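Local coordinates for microcompartments protein (Desulfitobacterium hafniense, PDB 3NWG) that probably serves as a shell-forming subunit of a bacterial microcompartment, carrying two BMC domains in one chain, at residues I13-E18 with M63-V68; A20-K25 with V57-T62; F72-V77 with S107-A112; E101-A106 with G133-V138. One frame throughout, in Å; residues are numbered along the deposited sequence.

From the N terminus, helix 13-26 comes first, and both interaction 1 and interaction 2 join it to helix 50-64. Interaction 1 closes the larger loop, bringing 13-18 against 63-68; within it, interaction 2 closes a smaller one between 20-25 and 57-62. The two touch where Met63 meets Ala22, so they form one continuous helix-helix seam. The chain then enters strand 68-74, whose end packs in interaction 3 on helix 105-117 of the second BMC domain. Interaction 4 crosses interaction 3 in sequence: 101-106 lies between 72-77 and 107-112, and pairs with 133-138 beyond them. Interaction 3 therefore joins the two domains, while the other contacts each hold one domain together.

Interaction 1: I13-E18 with M63-V68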
loop_
_atom_site.group_PDB
_atom_site.type_symbol
_atom_site.label_atom_id
_atom_site.label_comp_id
_atom_site.label_asym_id
_atom_site.label_seq_id
_atom_site.Cartn_x
_atom_site.Cartn_y
_atom_site.Cartn_z
ATOM N N ILE A 13 -17.425 15.144 8.204
ATOM C CA ILE A 13 -17.498 13.919 7.420
ATOM C C ILE A 13 -18.975 13.487 7.256
ATOM O O ILE A 13 -19.461 13.328 6.127
ATOM C CB ILE A 13 -16.630 12.799 8.038
ATOM C CG1 ILE A 13 -15.136 13.115 7.827
ATOM C CG2 ILE A 13 -16.965 11.455 7.400
ATOM C CD1 ILE A 13 -14.471 13.961 8.923
ATOM N N ALA A 14 -19.685 13.349 8.379
ATOM C CA ALA A 14 -21.076 12.879 8.363
ATOM C C ALA A 14 -21.922 13.658 7.349
ATOM O O ALA A 14 -22.470 13.073 6.405
ATOM C CB ALA A 14 -21.686 12.936 9.751
ATOM N N ARG A 15 -21.978 14.975 7.529
ATOM C CA ARG A 15 -22.676 15.886 6.615
ATOM C C ARG A 15 -22.131 15.878 5.200
ATOM O O ARG A 15 -22.895 16.009 4.248
ATOM C CB ARG A 15 -22.626 17.317 7.151
ATOM C CG ARG A 15 -23.420 17.524 8.428
ATOM C CD ARG A 15 -24.921 17.402 8.195
ATOM N NE ARG A 15 -25.619 18.463 8.927
ATOM C CZ ARG A 15 -26.315 19.439 8.349
ATOM N NH1 ARG A 15 -26.895 20.367 9.081
ATOM N NH2 ARG A 15 -26.444 19.476 7.037
ATOM N N GLY A 16 -20.814 15.732 5.068
ATOM C CA GLY A 16 -20.161 15.685 3.772
ATOM C C GLY A 16 -20.594 14.450 3.011
ATOM O O GLY A 16 -20.807 14.498 1.794
ATOM N N ILE A 17 -20.727 13.333 3.720
ATOM C CA ILE A 17 -21.172 12.101 3.095
ATOM C C ILE A 17 -22.649 12.201 2.677
ATOM O O ILE A 17 -23.031 11.674 1.635
ATOM C CB ILE A 17 -20.893 10.899 3.995
ATOM C CG1 ILE A 17 -19.373 10.643 4.029
ATOM C CG2 ILE A 17 -21.648 9.668 3.525
ATOM C CD1 ILE A 17 -18.907 9.659 5.122
ATOM N N GLU A 18 -23.458 12.903 3.470
ATOM C CA GLU A 18 -24.864 13.091 3.157
ATOM C C GLU A 18 -24.981 14.070 2.006
ATOM O O GLU A 18 -25.844 13.915 1.131
ATOM C CB GLU A 18 -25.631 13.628 4.366
ATOM C CG GLU A 18 -27.147 13.681 4.186
ATOM C CD GLU A 18 -27.866 14.389 5.348
ATOM O OE1 GLU A 18 -27.451 15.500 5.751
ATOM O OE2 GLU A 18 -28.870 13.843 5.868
HETATM N N MSE A 63 -28.514 19.922 1.686
HETATM C CA MSE A 63 -28.340 18.941 2.746
HETATM C C MSE A 63 -27.382 19.429 3.805
HETATM O O MSE A 63 -27.690 19.354 4.989
HETATM C CB MSE A 63 -27.890 17.583 2.214
HETATM C CG MSE A 63 -28.907 16.910 1.287
HETATM SE SE MSE A 63 -30.700 16.667 2.021
HETATM C CE MSE A 63 -30.203 15.822 3.668
ATOM N N ALA A 64 -26.241 19.958 3.380
ATOM C CA ALA A 64 -25.216 20.414 4.308
ATOM C C ALA A 64 -25.531 21.724 5.072
ATOM O O ALA A 64 -25.029 21.928 6.168
ATOM C CB ALA A 64 -23.869 20.481 3.613
ATOM N N ALA A 65 -26.364 22.595 4.515
ATOM C CA ALA A 65 -26.842 23.803 5.247
ATOM C C ALA A 65 -25.742 24.646 5.944
ATOM O O ALA A 65 -24.904 25.237 5.261
ATOM C CB ALA A 65 -28.001 23.454 6.223
ATOM N N HIS A 66 -25.730 24.706 7.278
ATOM C CA HIS A 66 -24.778 25.592 7.979
ATOM C C HIS A 66 -23.334 25.064 8.108
ATOM O O HIS A 66 -22.429 25.795 8.563
ATOM C CB HIS A 66 -25.286 25.953 9.364
ATOM C CG HIS A 66 -26.522 26.792 9.358
ATOM N ND1 HIS A 66 -26.491 28.162 9.187
ATOM C CD2 HIS A 66 -27.826 26.462 9.536
ATOM C CE1 HIS A 66 -27.723 28.639 9.258
ATOM N NE2 HIS A 66 -28.551 27.627 9.466
ATOM N N SER A 67 -23.120 23.802 7.739
ATOM C CA SER A 67 -21.793 23.223 7.796
ATOM C C SER A 67 -21.096 23.304 6.435
ATOM O O SER A 67 -20.039 22.696 6.231
ATOM C CB SER A 67 -21.834 21.792 8.344
ATOM O OG SER A 67 -22.495 20.921 7.461
ATOM N N VAL A 68 -21.680 24.067 5.510
ATOM C CA VAL A 68 -21.003 24.358 4.251
ATOM C C VAL A 68 -19.931 25.409 4.525
ATOM O O VAL A 68 -20.181 26.431 5.180
ATOM C CB VAL A 68 -21.982 24.844 3.155
ATOM C CG1 VAL A 68 -21.258 25.033 1.812
ATOM C CG2 VAL A 68 -23.130 23.858 3.000
#
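The guanidinium group of Arg15 lies by the C-terminal end of helix 50-64, with Ser67 OG over one face, 4.0 Å above the plane and displaced from the middle of the group. The Met63 carbonyl is modelled at the edge, near that plane, but closer than is credible, so its exact placement is doubtful, while Ala64 O approaches obliquely. Arg15 NH2 is 3.0 Å from Ala64 O, but the angle is too poor for a hydrogen bond; such carbonyls would be expected to draw a positive charge, and Arg15 NE has a long, weak ion pair with Asp166 of a neighbouring subunit. The chain of Arg15 kinks about its CB-CG and CG-CD bonds, and its aliphatic root lies beside the serine, Arg15 CB being 3.6 Å from Ser67 OG. That hydroxyl is turned to the helix end: Ser67 OG donates to Ala64 O at 3.0 Å, and Ser67 N donates to the same oxygen, so a small polar residue suits this turn, where Ala65 leaves the helix with positive phi. One turn on, Glu18, its CG anti to the backbone N (chi1 -172°), stretches its carboxylate across the selenomethyl end of Met63 (selenomethionine), the side chains crossing at about a right angle. Long helices laid together on one face of an antiparallel sheet, with subunits meeting along the domain's edge, are characteristic of the BMC domain.

Interaction 2: A20-K25 with V57-T62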
loop_
_atom_site.group_PDB
_atom_site.type_symbol
_atom_site.label_atom_id
_atom_site.label_comp_id
_atom_site.label_asym_id
_atom_site.label_seq_id
_atom_site.Cartn_x
_atom_site.Cartn_y
_atom_site.Cartn_z
ATOM N N ALA A 20 -22.790 14.478 -0.320
ATOM C CA ALA A 20 -22.301 13.796 -1.522
ATOM C C ALA A 20 -23.399 12.927 -2.101
ATOM O O ALA A 20 -23.548 12.830 -3.315
ATOM C CB ALA A 20 -21.061 12.963 -1.220
ATOM N N ASP A 21 -24.188 12.327 -1.221
ATOM C CA ASP A 21 -25.289 11.470 -1.625
ATOM C C ASP A 21 -26.347 12.265 -2.376
ATOM O O ASP A 21 -26.850 11.810 -3.395
ATOM C CB ASP A 21 -25.923 10.828 -0.394
ATOM C CG ASP A 21 -26.962 9.781 -0.752
ATOM O OD1 ASP A 21 -26.544 8.698 -1.217
ATOM O OD2 ASP A 21 -28.186 10.030 -0.571
ATOM N N ALA A 22 -26.682 13.441 -1.842
ATOM C CA ALA A 22 -27.604 14.379 -2.458
ATOM C C ALA A 22 -27.097 14.817 -3.835
ATOM O O ALA A 22 -27.865 14.821 -4.812
ATOM C CB ALA A 22 -27.803 15.581 -1.560
HETATM N N MSE A 23 -25.806 15.153 -3.909
HETATM C CA MSE A 23 -25.177 15.663 -5.138
HETATM C C MSE A 23 -25.178 14.644 -6.286
HETATM O O MSE A 23 -25.459 14.979 -7.448
HETATM C CB MSE A 23 -23.755 16.117 -4.824
HETATM C CG MSE A 23 -23.757 17.327 -3.922
HETATM SE SE MSE A 23 -22.063 17.798 -3.085
HETATM C CE MSE A 23 -21.187 18.591 -4.666
ATOM N N LEU A 24 -24.871 13.394 -5.955
ATOM C CA LEU A 24 -24.871 12.328 -6.944
ATOM C C LEU A 24 -26.270 12.053 -7.475
ATOM O O LEU A 24 -26.428 11.618 -8.630
ATOM C CB LEU A 24 -24.299 11.050 -6.340
ATOM C CG LEU A 24 -22.825 11.154 -5.976
ATOM C CD1 LEU A 24 -22.419 9.923 -5.213
ATOM C CD2 LEU A 24 -21.960 11.357 -7.238
ATOM N N LYS A 25 -27.274 12.303 -6.632
ATOM C CA LYS A 25 -28.644 11.928 -6.950
ATOM C C LYS A 25 -29.351 13.020 -7.733
ATOM O O LYS A 25 -30.318 12.760 -8.450
ATOM C CB LYS A 25 -29.418 11.626 -5.670
ATOM C CG LYS A 25 -29.085 10.293 -5.067
ATOM C CD LYS A 25 -29.865 10.055 -3.807
ATOM C CE LYS A 25 -29.560 8.678 -3.256
ATOM N NZ LYS A 25 -29.966 8.560 -1.826
ATOM N N VAL A 57 -24.713 20.828 -7.054
ATOM C CA VAL A 57 -24.171 21.733 -6.022
ATOM C C VAL A 57 -25.256 22.321 -5.090
ATOM O O VAL A 57 -25.086 22.323 -3.867
ATOM C CB VAL A 57 -23.264 22.842 -6.616
ATOM C CG1 VAL A 57 -22.902 23.892 -5.563
ATOM C CG2 VAL A 57 -22.001 22.227 -7.218
ATOM N N THR A 58 -26.372 22.784 -5.655
ATOM C CA THR A 58 -27.496 23.245 -4.843
ATOM C C THR A 58 -28.002 22.132 -3.925
ATOM O O THR A 58 -28.287 22.377 -2.746
ATOM C CB THR A 58 -28.645 23.808 -5.699
ATOM O OG1 THR A 58 -28.176 24.943 -6.449
ATOM C CG2 THR A 58 -29.839 24.233 -4.805
ATOM N N ALA A 59 -28.078 20.908 -4.444
ATOM C CA ALA A 59 -28.522 19.769 -3.638
ATOM C C ALA A 59 -27.646 19.588 -2.385
ATOM O O ALA A 59 -28.164 19.423 -1.273
ATOM C CB ALA A 59 -28.525 18.517 -4.462
ATOM N N GLY A 60 -26.326 19.632 -2.579
ATOM C CA GLY A 60 -25.376 19.448 -1.485
ATOM C C GLY A 60 -25.470 20.596 -0.510
ATOM O O GLY A 60 -25.502 20.384 0.700
ATOM N N LYS A 61 -25.543 21.819 -1.027
ATOM C CA LYS A 61 -25.728 22.998 -0.161
ATOM C C LYS A 61 -27.012 22.875 0.672
ATOM O O LYS A 61 -27.055 23.311 1.831
ATOM C CB LYS A 61 -25.762 24.288 -0.981
ATOM C CG LYS A 61 -24.418 24.707 -1.586
ATOM C CD LYS A 61 -24.558 25.972 -2.476
ATOM C CE LYS A 61 -24.903 27.215 -1.618
ATOM N NZ LYS A 61 -24.729 28.526 -2.325
ATOM N N THR A 62 -28.043 22.270 0.070
ATOM C CA THR A 62 -29.306 22.021 0.746
ATOM C C THR A 62 -29.142 21.067 1.914
ATOM O O THR A 62 -29.579 21.372 3.010
ATOM C CB THR A 62 -30.382 21.481 -0.218
ATOM O OG1 THR A 62 -30.507 22.367 -1.333
ATOM C CG2 THR A 62 -31.730 21.398 0.473
#
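Beside the seam where Ala59 and Gly60 meet Ala22 and Met23, the carbonyl O of Thr58 takes two bonds: Thr62 OG1 donates at 2.6 Å and Thr62 N at 2.8 Å, from opposite faces of the carbonyl plane. The threonine hydroxyl is thus turned back onto its own helix. The seam itself is the antiparallel helix pair of the first BMC domain, helices 13-26 and 50-64, whose segments run at 153° with their axes only 7.5 Å apart. Such closeness needs small residues, and alanine and glycine supply them. The methyl of Ala59 rests on the backbone of helix 13-26, its CB 3.8 Å from Ala22 O, and Ala22 CB in return lies 3.9 Å from Ala59 O. Away from the seam, Lys25 NZ forms a salt bridge to Asp21 OD2, met on the syn side of the carboxylate; the same two side chains also hydrogen-bond to a neighbouring subunit. Met23, a buried selenomethionine, covers the side of the pair facing the sheet, where it touches Val8, Val44 and Ile46. Because Gly60 has no side chain, this long flexible group passes straight over its backbone, with Met23 CG 3.6 Å from Gly60 CA and SE 4.0 Å from that same CA.

Interaction 3: F72-V77 with S107-A112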
loop_
_atom_site.group_PDB
_atom_site.type_symbol
_atom_site.label_atom_id
_atom_site.label_comp_id
_atom_site.label_asym_id
_atom_site.label_seq_id
_atom_site.Cartn_x
_atom_site.Cartn_y
_atom_site.Cartn_z
ATOM N N PHE A 72 -18.488 25.991 -5.017
ATOM C CA PHE A 72 -17.891 26.648 -6.164
ATOM C C PHE A 72 -18.224 25.900 -7.448
ATOM O O PHE A 72 -18.332 24.672 -7.442
ATOM C CB PHE A 72 -16.370 26.736 -5.977
ATOM C CG PHE A 72 -15.629 27.218 -7.200
ATOM C CD1 PHE A 72 -15.613 28.570 -7.533
ATOM C CD2 PHE A 72 -14.973 26.315 -8.032
ATOM C CE1 PHE A 72 -14.954 29.019 -8.668
ATOM C CE2 PHE A 72 -14.307 26.751 -9.173
ATOM C CZ PHE A 72 -14.297 28.101 -9.492
ATOM N N ILE A 73 -18.376 26.644 -8.545
ATOM C CA ILE A 73 -18.611 26.066 -9.874
ATOM C C ILE A 73 -17.786 26.758 -10.948
ATOM O O ILE A 73 -17.790 27.992 -11.049
ATOM C CB ILE A 73 -20.104 26.126 -10.275
ATOM C CG1 ILE A 73 -20.942 25.166 -9.417
ATOM C CG2 ILE A 73 -20.280 25.810 -11.778
ATOM C CD1 ILE A 73 -22.403 25.469 -9.456
ATOM N N LEU A 74 -17.079 25.954 -11.745
ATOM C CA LEU A 74 -16.283 26.472 -12.854
ATOM C C LEU A 74 -16.769 25.839 -14.149
ATOM O O LEU A 74 -16.509 24.667 -14.415
ATOM C CB LEU A 74 -14.783 26.217 -12.628
ATOM C CG LEU A 74 -13.650 26.937 -13.413
ATOM C CD1 LEU A 74 -13.300 26.225 -14.695
ATOM C CD2 LEU A 74 -13.933 28.416 -13.691
ATOM N N PRO A 75 -17.509 26.616 -14.947
ATOM C CA PRO A 75 -18.034 26.207 -16.246
ATOM C C PRO A 75 -16.954 26.122 -17.314
ATOM O O PRO A 75 -15.987 26.890 -17.292
ATOM C CB PRO A 75 -18.996 27.339 -16.595
ATOM C CG PRO A 75 -18.406 28.529 -15.914
ATOM C CD PRO A 75 -17.946 27.976 -14.590
ATOM N N ASN A 76 -17.142 25.200 -18.254
ATOM C CA ASN A 76 -16.249 25.050 -19.405
ATOM C C ASN A 76 -14.832 24.778 -18.945
ATOM O O ASN A 76 -13.889 25.437 -19.381
ATOM C CB ASN A 76 -16.297 26.284 -20.324
ATOM C CG ASN A 76 -17.726 26.826 -20.521
ATOM O OD1 ASN A 76 -18.703 26.068 -20.702
ATOM N ND2 ASN A 76 -17.849 28.155 -20.485
ATOM N N VAL A 77 -14.702 23.817 -18.035
ATOM C CA VAL A 77 -13.411 23.454 -17.482
ATOM C C VAL A 77 -12.605 22.662 -18.505
ATOM O O VAL A 77 -13.165 21.870 -19.274
ATOM C CB VAL A 77 -13.560 22.657 -16.175
ATOM C CG1 VAL A 77 -14.196 21.290 -16.440
ATOM C CG2 VAL A 77 -12.195 22.495 -15.497
ATOM N N SER A 107 -9.533 28.239 -5.809
ATOM C CA SER A 107 -8.482 28.976 -6.488
ATOM C C SER A 107 -7.558 28.027 -7.239
ATOM O O SER A 107 -7.132 28.335 -8.348
ATOM C CB SER A 107 -7.701 29.848 -5.524
ATOM O OG SER A 107 -7.320 29.084 -4.405
ATOM N N LEU A 108 -7.271 26.859 -6.681
ATOM C CA LEU A 108 -6.476 25.919 -7.463
ATOM C C LEU A 108 -7.171 25.506 -8.769
ATOM O O LEU A 108 -6.542 25.517 -9.827
ATOM C CB LEU A 108 -6.051 24.680 -6.678
ATOM C CG LEU A 108 -5.000 24.003 -7.566
ATOM C CD1 LEU A 108 -3.612 24.615 -7.346
ATOM C CD2 LEU A 108 -5.000 22.504 -7.457
ATOM N N ILE A 109 -8.452 25.148 -8.704
ATOM C CA ILE A 109 -9.151 24.735 -9.910
ATOM C C ILE A 109 -9.080 25.838 -10.946
ATOM O O ILE A 109 -8.733 25.572 -12.105
ATOM C CB ILE A 109 -10.604 24.348 -9.628
ATOM C CG1 ILE A 109 -10.648 22.983 -8.933
ATOM C CG2 ILE A 109 -11.422 24.292 -10.916
ATOM C CD1 ILE A 109 -11.896 22.795 -8.073
ATOM N N VAL A 110 -9.381 27.069 -10.525
ATOM C CA VAL A 110 -9.319 28.219 -11.420
ATOM C C VAL A 110 -7.918 28.338 -12.062
ATOM O O VAL A 110 -7.803 28.520 -13.283
ATOM C CB VAL A 110 -9.684 29.537 -10.696
ATOM C CG1 VAL A 110 -9.259 30.729 -11.520
ATOM C CG2 VAL A 110 -11.156 29.615 -10.439
ATOM N N ALA A 111 -6.870 28.205 -11.241
ATOM C CA ALA A 111 -5.490 28.364 -11.696
ATOM C C ALA A 111 -5.072 27.264 -12.661
ATOM O O ALA A 111 -4.477 27.546 -13.708
ATOM C CB ALA A 111 -4.546 28.407 -10.525
ATOM N N ALA A 112 -5.377 26.019 -12.303
ATOM C CA ALA A 112 -5.101 24.889 -13.178
ATOM C C ALA A 112 -5.818 25.068 -14.519
ATOM O O ALA A 112 -5.229 24.857 -15.568
ATOM C CB ALA A 112 -5.498 23.574 -12.510
#
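Phe72 leaves its strand toward helix 105-117, and from CB its ring is carried out with CG anti to the backbone N (chi1 171°), which delivers the far end of the ring to the helix. Further out, CE2 comes to 4.2 Å from Ile109 CG2, a methyl that lies at the ring edge, near its plane. At the tip, Phe72 CZ is 3.6 Å from Val110 CG2, which approaches obliquely. Phenylalanine suits the place because strand 72-74 and helix 107-112 stand 9.5 Å apart, axis to axis, and a long flat apolar group spans that gap. Two residues on, Leu74 points to the same side. Its CB approaches Ile109 CG2 at 4.2 Å and its CD2 reaches toward Val110 CG2, so the two branched helix residues each meet both strand side chains. No hydrogen bond crosses this apolar contact. The strand and helix segments run nearly parallel, at 7°. Leu74 and Ile109 also touch Ile5 of the adjacent strand 4-10, and Phe72 further touches Ala106. Ile73, between Phe72 and Leu74, points the other way onto helix 50-64, while Leu108 faces strand 136-142: strand 68-74 and helix 105-117 thus stand between and join the cores of the two BMC domains.

Interaction 4: E101-A106 with G133-V138; sequences ETFSIA and GGKSFV
Thr102 and Ser136 are the antiparallel hydrogen-bonded pair, Thr102 N donating to Ser136 O and Ser136 N to Thr102 O, each at 3.0 Å and fairly straight (156° and 165° at the hydrogen). Weaker CA-H...O contacts flank them, from Glu101 CA to Ser136 O and from Lys135 CA to Thr102 O. Glu101 and Phe137 form the neighbouring non-hydrogen-bonded pair. Beyond, Gly134 has phi 92° with psi near zero, where a side chain would press on the preceding carbonyl oxygen, hence glycine. Of apolar contacts, the extended Lys135 chain runs alongside the Phe103 ring, Lys135 CE 4.0 Å from Phe103 CE1. On the face carrying Thr102 and Ser136, the Ile105 CG1 methylene packs against Ser136 OG (3.5 Å). Charge enters where Glu101 OE2 lies against Lys135 CD (3.3 Å), the ammonium further off and weakly bonded to Asn11 O of a neighbouring subunit; OE2 itself accepts from Ile13 N of that subunit. Hydroxyls take over where the strand ends: Thr102 OG1 donates to Ser104 O, and Ser104 OG, at the N-cap position, is hydrogen-bonded to Ser107 OG. Strand 96-102 running into helix 105-117, as strand 4-10 runs into helix 13-26, is the strand-helix opening of the BMC fold.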
loop_
_atom_site.group_PDB
_atom_site.type_symbol
_atom_site.label_atom_id
_atom_site.label_comp_id
_atom_site.label_asym_id
_atom_site.label_seq_id
_atom_site.Cartn_x
_atom_site.Cartn_y
_atom_site.Cartn_z
ATOM N N GLU A 101 0.658 26.739 -6.372
ATOM C CA GLU A 101 0.217 26.283 -5.068
ATOM C C GLU A 101 -0.633 27.380 -4.429
ATOM O O GLU A 101 -0.179 28.515 -4.292
ATOM C CB GLU A 101 1.439 25.926 -4.224
ATOM C CG GLU A 101 1.201 25.428 -2.803
ATOM C CD GLU A 101 2.492 25.503 -1.954
ATOM O OE1 GLU A 101 3.502 26.059 -2.442
ATOM O OE2 GLU A 101 2.519 25.021 -0.804
ATOM N N THR A 102 -1.875 27.032 -4.072
ATOM C CA THR A 102 -2.864 27.981 -3.542
ATOM C C THR A 102 -3.439 27.492 -2.210
ATOM O O THR A 102 -3.374 26.290 -1.889
ATOM C CB THR A 102 -4.073 28.246 -4.519
ATOM O OG1 THR A 102 -4.862 27.061 -4.641
ATOM C CG2 THR A 102 -3.627 28.684 -5.892
ATOM N N PHE A 103 -4.022 28.442 -1.469
ATOM C CA PHE A 103 -4.602 28.219 -0.150
ATOM C C PHE A 103 -5.994 27.559 -0.160
ATOM O O PHE A 103 -6.462 27.077 0.875
ATOM C CB PHE A 103 -4.664 29.556 0.619
ATOM C CG PHE A 103 -3.336 30.003 1.194
ATOM C CD1 PHE A 103 -2.714 29.269 2.213
ATOM C CD2 PHE A 103 -2.722 31.167 0.736
ATOM C CE1 PHE A 103 -1.495 29.675 2.754
ATOM C CE2 PHE A 103 -1.479 31.596 1.273
ATOM C CZ PHE A 103 -0.870 30.842 2.286
ATOM N N SER A 104 -6.653 27.542 -1.322
ATOM C CA SER A 104 -8.004 26.982 -1.442
ATOM C C SER A 104 -8.137 26.115 -2.690
ATOM O O SER A 104 -7.476 26.365 -3.705
ATOM C CB SER A 104 -9.040 28.103 -1.489
ATOM O OG SER A 104 -9.332 28.484 -2.828
ATOM N N ILE A 105 -9.018 25.119 -2.617
ATOM C CA ILE A 105 -9.247 24.211 -3.734
ATOM C C ILE A 105 -9.890 24.939 -4.916
ATOM O O ILE A 105 -9.589 24.638 -6.084
ATOM C CB ILE A 105 -10.107 23.006 -3.302
ATOM C CG1 ILE A 105 -9.330 22.127 -2.311
ATOM C CG2 ILE A 105 -10.573 22.195 -4.518
ATOM C CD1 ILE A 105 -10.163 21.092 -1.566
ATOM N N ALA A 106 -10.763 25.901 -4.623
ATOM C CA ALA A 106 -11.402 26.677 -5.680
ATOM C C ALA A 106 -10.357 27.451 -6.494
ATOM O O ALA A 106 -10.290 27.328 -7.719
ATOM C CB ALA A 106 -12.449 27.620 -5.106
ATOM N N GLY A 133 -2.567 21.731 5.821
ATOM C CA GLY A 133 -2.518 23.143 5.416
ATOM C C GLY A 133 -3.804 23.617 4.742
ATOM O O GLY A 133 -4.253 24.752 4.972
ATOM N N GLY A 134 -4.403 22.736 3.933
ATOM C CA GLY A 134 -5.515 23.084 3.034
ATOM C C GLY A 134 -4.976 23.470 1.660
ATOM O O GLY A 134 -5.748 23.736 0.716
ATOM N N LYS A 135 -3.641 23.495 1.572
ATOM C CA LYS A 135 -2.895 23.876 0.370
ATOM C C LYS A 135 -3.069 22.845 -0.734
ATOM O O LYS A 135 -2.955 21.641 -0.506
ATOM C CB LYS A 135 -1.391 24.030 0.675
ATOM C CG LYS A 135 -0.995 25.271 1.481
ATOM C CD LYS A 135 0.506 25.283 1.738
ATOM C CE LYS A 135 0.924 26.489 2.567
ATOM N NZ LYS A 135 2.310 26.363 3.127
ATOM N N SER A 136 -3.346 23.331 -1.931
ATOM C CA SER A 136 -3.475 22.472 -3.073
ATOM C C SER A 136 -2.429 22.922 -4.084
ATOM O O SER A 136 -1.931 24.049 -3.998
ATOM C CB SER A 136 -4.893 22.583 -3.649
ATOM O OG SER A 136 -5.876 22.300 -2.669
ATOM N N PHE A 137 -2.080 22.044 -5.024
ATOM C CA PHE A 137 -1.164 22.424 -6.081
ATOM C C PHE A 137 -1.338 21.699 -7.409
ATOM O O PHE A 137 -1.860 20.586 -7.460
ATOM C CB PHE A 137 0.291 22.387 -5.601
ATOM C CG PHE A 137 0.828 21.016 -5.365
ATOM C CD1 PHE A 137 0.847 20.479 -4.076
ATOM C CD2 PHE A 137 1.359 20.267 -6.428
ATOM C CE1 PHE A 137 1.369 19.201 -3.848
ATOM C CE2 PHE A 137 1.880 18.989 -6.216
ATOM C CZ PHE A 137 1.893 18.452 -4.921
ATOM N N VAL A 138 -0.911 22.372 -8.479
ATOM C CA VAL A 138 -0.889 21.813 -9.822
ATOM C C VAL A 138 0.532 21.865 -10.385
ATOM O O VAL A 138 1.254 22.839 -10.172
ATOM C CB VAL A 138 -1.923 22.503 -10.772
ATOM C CG1 VAL A 138 -1.647 23.981 -10.926
ATOM C CG2 VAL A 138 -1.972 21.823 -12.139
#